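Exoribonuclease II, mitochondrial (Candida glabrata, PDB 6F3H) degrades RNA in the 3' to 5' direction as the exoribonuclease component of the mitochondrial degradosome, which it forms together with a helicase. Local coordinates at residues D282-Y285 with H286-A289; R291-Y294 with I295-L298. The protein carries 1 engineered substitution. One frame throughout, in Å; residues are numbered along the deposited sequence.

Contact 1 of 2, residues D282-Y285 with H286-A289; sequences DKDY and HSIA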
loop_
_atom_site.group_PDB
_atom_site.type_symbol
_atom_site.label_atom_id
_atom_site.label_comp_id
_atom_site.label_asym_id
_atom_site.label_seq_id
_atom_site.Cartn_x
_atom_site.Cartn_y
_atom_site.Cartn_z
ATOM N N ASP A 282 6.042 41.991 -9.503
ATOM C CA ASP A 282 5.933 43.157 -8.647
ATOM C C ASP A 282 5.730 42.764 -7.189
ATOM O O ASP A 282 5.626 43.638 -6.322
ATOM C CB ASP A 282 4.789 44.043 -9.137
ATOM C CG ASP A 282 4.966 44.457 -10.584
ATOM O OD1 ASP A 282 6.102 44.378 -11.090
ATOM O OD2 ASP A 282 3.976 44.860 -11.229
ATOM N N LYS A 283 5.707 41.472 -6.898
ATOM C CA LYS A 283 5.580 40.970 -5.543
ATOM C C LYS A 283 4.311 41.451 -4.846
ATOM O O LYS A 283 4.261 41.521 -3.617
ATOM C CB LYS A 283 6.815 41.323 -4.702
ATOM C CG LYS A 283 8.143 40.996 -5.352
ATOM C CD LYS A 283 8.822 39.947 -4.499
ATOM C CE LYS A 283 10.327 39.863 -4.704
ATOM N NZ LYS A 283 10.799 38.435 -4.903
ATOM N N ASP A 284 3.254 41.753 -5.591
ATOM C CA ASP A 284 1.997 42.110 -4.925
ATOM C C ASP A 284 1.154 40.849 -4.781
ATOM O O ASP A 284 0.330 40.507 -5.619
ATOM C CB ASP A 284 1.240 43.190 -5.685
ATOM C CG ASP A 284 -0.226 43.321 -5.217
ATOM O OD1 ASP A 284 -0.542 42.890 -4.084
ATOM O OD2 ASP A 284 -1.040 43.925 -5.960
ATOM N N TYR A 285 1.383 40.167 -3.677
ATOM C CA TYR A 285 0.703 38.915 -3.444
ATOM C C TYR A 285 -0.725 39.134 -3.008
ATOM O O TYR A 285 -1.531 38.207 -3.075
ATOM C CB TYR A 285 1.513 38.125 -2.422
ATOM C CG TYR A 285 2.946 37.969 -2.885
ATOM C CD1 TYR A 285 3.231 37.511 -4.170
ATOM C CD2 TYR A 285 4.007 38.316 -2.067
ATOM C CE1 TYR A 285 4.530 37.386 -4.612
ATOM C CE2 TYR A 285 5.314 38.188 -2.496
ATOM C CZ TYR A 285 5.569 37.725 -3.770
ATOM O OH TYR A 285 6.863 37.593 -4.217
ATOM N N HIS A 286 -1.058 40.355 -2.618
ATOM C CA HIS A 286 -2.394 40.635 -2.119
ATOM C C HIS A 286 -3.468 40.461 -3.201
ATOM O O HIS A 286 -4.480 39.784 -2.987
ATOM C CB HIS A 286 -2.384 42.041 -1.537
ATOM C CG HIS A 286 -3.736 42.548 -1.207
ATOM N ND1 HIS A 286 -4.463 43.316 -2.087
ATOM C CD2 HIS A 286 -4.508 42.382 -0.107
ATOM C CE1 HIS A 286 -5.626 43.609 -1.538
ATOM N NE2 HIS A 286 -5.681 43.054 -0.338
ATOM N N SER A 287 -3.262 41.058 -4.375
ATOM C CA SER A 287 -4.296 40.990 -5.399
ATOM C C SER A 287 -4.502 39.565 -5.871
ATOM O O SER A 287 -5.641 39.127 -6.089
ATOM C CB SER A 287 -3.920 41.868 -6.585
ATOM O OG SER A 287 -3.371 43.095 -6.148
ATOM N N ILE A 288 -3.405 38.823 -6.000
ATOM C CA ILE A 288 -3.463 37.421 -6.381
ATOM C C ILE A 288 -4.538 36.722 -5.582
ATOM O O ILE A 288 -5.354 35.960 -6.119
ATOM C CB ILE A 288 -2.081 36.792 -6.151
ATOM C CG1 ILE A 288 -1.079 37.410 -7.137
ATOM C CG2 ILE A 288 -2.182 35.302 -6.167
ATOM C CD1 ILE A 288 0.355 37.011 -6.912
ATOM N N ALA A 289 -4.574 37.003 -4.288
ATOM C CA ALA A 289 -5.565 36.384 -3.430
ATOM C C ALA A 289 -6.959 36.726 -3.922
ATOM O O ALA A 289 -7.745 35.842 -4.268
ATOM C CB ALA A 289 -5.359 36.839 -1.991
#
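Between Asp284 and His286 the chain passes from a loop into helix 285-291, whose first turn is drawn together only weakly by the backbone: Ala289 N reaches Tyr285 O at 3.5 Å. Just before it, Lys283 ends helix 251-281 in a Schellman motif, with a positive phi of 58°, and Asp284 follows as the centre of an inverse gamma turn. Two helices thus meet with almost no linker. Asp284 is the N-cap of the second. Its CG stands anti to the backbone N (chi1 165°), which swings the carboxylate over the first amides of the helix. Asp284 OD1 accepts from Ser287 N at 3.3 Å, approached from above the carboxylate plane, and more weakly from His286 N. The other oxygen, Asp284 OD2, takes a hydrogen bond from Ser287 OG, although the modelled 2.5 Å is too short to be trusted at this resolution. Aspartate suits the place, since its short acidic side chain meets amide groups that have no carbonyl partners from a preceding turn. The His286 ring lies alongside the carboxylate, the two planes only 10° apart. Facing the protein, Ile288 extends CD1 to the edge of the Tyr285 ring, 4.0 Å from CD1 of the tyrosine. Ile288 also packs on Phe276, Leu279 and Val280 of helix 251-281, while both it and Tyr285 touch Ile344 in a loop.

Contact 2 of 2, residues R291-Y294 with I295-L298; sequences RYDY and IRTL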
loop_
_atom_site.group_PDB
_atom_site.type_symbol
_atom_site.label_atom_id
_atom_site.label_comp_id
_atom_site.label_asym_id
_atom_site.label_seq_id
_atom_site.Cartn_x
_atom_site.Cartn_y
_atom_site.Cartn_z
ATOM N N ARG A 291 -8.092 38.091 -6.586
ATOM C CA ARG A 291 -8.421 37.950 -7.990
ATOM C C ARG A 291 -8.142 36.563 -8.523
ATOM O O ARG A 291 -8.997 35.965 -9.183
ATOM C CB ARG A 291 -7.624 38.961 -8.806
ATOM C CG ARG A 291 -8.451 40.089 -9.350
ATOM C CD ARG A 291 -7.686 40.871 -10.422
ATOM N NE ARG A 291 -6.724 41.806 -9.848
ATOM C CZ ARG A 291 -5.845 42.518 -10.551
ATOM N NH1 ARG A 291 -5.782 42.417 -11.879
ATOM N NH2 ARG A 291 -5.019 43.339 -9.916
ATOM N N TYR A 292 -6.981 36.022 -8.203
ATOM C CA TYR A 292 -6.533 34.835 -8.901
ATOM C C TYR A 292 -6.463 33.635 -7.986
ATOM O O TYR A 292 -5.472 32.908 -8.009
ATOM C CB TYR A 292 -5.159 35.089 -9.526
ATOM C CG TYR A 292 -5.176 36.093 -10.659
ATOM C CD1 TYR A 292 -5.840 35.817 -11.854
ATOM C CD2 TYR A 292 -4.546 37.321 -10.537
ATOM C CE1 TYR A 292 -5.864 36.740 -12.911
ATOM C CE2 TYR A 292 -4.568 38.255 -11.584
ATOM C CZ TYR A 292 -5.223 37.961 -12.763
ATOM O OH TYR A 292 -5.237 38.893 -13.779
ATOM N N ASP A 293 -7.494 33.391 -7.184
ATOM C CA ASP A 293 -7.382 32.198 -6.359
ATOM C C ASP A 293 -7.532 30.946 -7.206
ATOM O O ASP A 293 -6.980 29.891 -6.861
ATOM C CB ASP A 293 -8.391 32.193 -5.211
ATOM C CG ASP A 293 -7.907 31.338 -4.016
ATOM O OD1 ASP A 293 -6.687 31.354 -3.720
ATOM O OD2 ASP A 293 -8.730 30.638 -3.379
ATOM N N TYR A 294 -8.250 31.037 -8.321
ATOM C CA TYR A 294 -8.327 29.863 -9.173
ATOM C C TYR A 294 -6.960 29.412 -9.665
ATOM O O TYR A 294 -6.787 28.236 -9.994
ATOM C CB TYR A 294 -9.267 30.127 -10.331
ATOM C CG TYR A 294 -8.807 31.149 -11.337
ATOM C CD1 TYR A 294 -8.993 32.510 -11.119
ATOM C CD2 TYR A 294 -8.229 30.756 -12.528
ATOM C CE1 TYR A 294 -8.596 33.442 -12.059
ATOM C CE2 TYR A 294 -7.830 31.676 -13.477
ATOM C CZ TYR A 294 -8.013 33.013 -13.247
ATOM O OH TYR A 294 -7.616 33.912 -14.230
ATOM N N ILE A 295 -5.970 30.294 -9.676
ATOM C CA ILE A 295 -4.647 29.847 -10.076
ATOM C C ILE A 295 -3.916 29.213 -8.918
ATOM O O ILE A 295 -3.152 28.262 -9.094
ATOM C CB ILE A 295 -3.836 31.012 -10.653
ATOM C CG1 ILE A 295 -4.543 31.587 -11.877
ATOM C CG2 ILE A 295 -2.421 30.568 -10.952
ATOM C CD1 ILE A 295 -3.692 32.560 -12.668
ATOM N N ARG A 296 -4.109 29.715 -7.713
ATOM C CA ARG A 296 -3.480 29.024 -6.612
ATOM C C ARG A 296 -3.956 27.593 -6.596
ATOM O O ARG A 296 -3.151 26.658 -6.535
ATOM C CB ARG A 296 -3.784 29.725 -5.306
ATOM C CG ARG A 296 -3.007 30.978 -5.167
ATOM C CD ARG A 296 -2.939 31.377 -3.742
ATOM N NE ARG A 296 -4.186 31.819 -3.147
ATOM C CZ ARG A 296 -4.231 32.827 -2.284
ATOM N NH1 ARG A 296 -3.112 33.461 -1.970
ATOM N NH2 ARG A 296 -5.372 33.212 -1.741
ATOM N N THR A 297 -5.270 27.416 -6.754
ATOM C CA THR A 297 -5.866 26.089 -6.860
ATOM C C THR A 297 -5.140 25.249 -7.885
ATOM O O THR A 297 -4.856 24.069 -7.665
ATOM C CB THR A 297 -7.327 26.200 -7.259
ATOM O OG1 THR A 297 -8.065 26.855 -6.229
ATOM C CG2 THR A 297 -7.887 24.827 -7.477
ATOM N N LEU A 298 -4.877 25.830 -9.041
ATOM C CA LEU A 298 -4.254 25.060 -10.098
ATOM C C LEU A 298 -2.865 24.613 -9.686
ATOM O O LEU A 298 -2.541 23.426 -9.768
ATOM C CB LEU A 298 -4.216 25.899 -11.366
ATOM C CG LEU A 298 -3.086 25.557 -12.311
ATOM C CD1 LEU A 298 -3.354 24.236 -12.986
ATOM C CD2 LEU A 298 -3.022 26.621 -13.337
#
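Tyr292 and Ile295 meet through both backbone and side chains at the start of helix 293-303. Among the backbone bonds, Tyr292 O, at the N-cap position, accepts from Ile295 N at 3.1 Å and weakly from Arg296 N. The next turn is more regular: Thr297 N points almost straight at Asp293 O (3.0 Å, N-H...O angle 177°), and Leu298 N bonds to Tyr294 O. Thr297 OG1 adds a weak bond to Asp293 O, as a threonine hydroxyl can do when it lies back against its own helix.

The ionic interaction joins Asp293 to Arg296, one turn apart. Asp293 OD1 sits at the edge of the guanidinium, close to its plane, and receives Arg296 NE at 2.6 Å and a weak bond from Arg296 NH2. The carboxylate and guanidinium planes stand 87° apart, and OD1 alone of the two carboxylate oxygens meets the guanidinium. A bend at chi3 (-69°) folds the arginine chain back toward the acid. Its NH1 continues to Ile344 O, tying the helix to a loop.

The apolar contacts gather on another side. Ile295 CG1 lies over one face of the Tyr294 ring in a CH-pi contact, 3.9 Å from the ring centroid. CD1 of Ile295 reaches Tyr292 CD1 at 4.0 Å, so the CG1-CD1 arm sits in the corner formed by the two rings, over the face of Tyr294 and beside Tyr292. Both tyrosines and Ile295 pack on helix 251-281, where the phenol OH groups make weak hydrogen bonds to Glu272 and Arg264.

Chemically the turn is two-sided: Asp293 would probably suit the positive start of the helix, while Arg296 gains from its pairing with that acid and from Ile344 O; on the other side, tyrosines join greasy ring surface to polar ends.

Contacts 1 and 2 mark the starts of two successive short helices, 285-291 and 293-303, and their centres lie 12 Å apart. They touch where Ala289 CA comes within 3.6 Å of Arg296 NH2. Shared neighbours unite them further: Phe276 is met by Ile288 and Ile295, Leu279 by Ile288 and Tyr292, and Ile344 by side chains of contact 1 and, through its carbonyl, by Arg296. Contact 1 is the more peripheral, its centre about 40 Å from the centre of the chain, against about 32 Å for the centre of contact 2. Both lie away from the magnesium site of Asp401 and Asp410; their nearest atoms are about 37 and 28 Å from the bound nucleic acid.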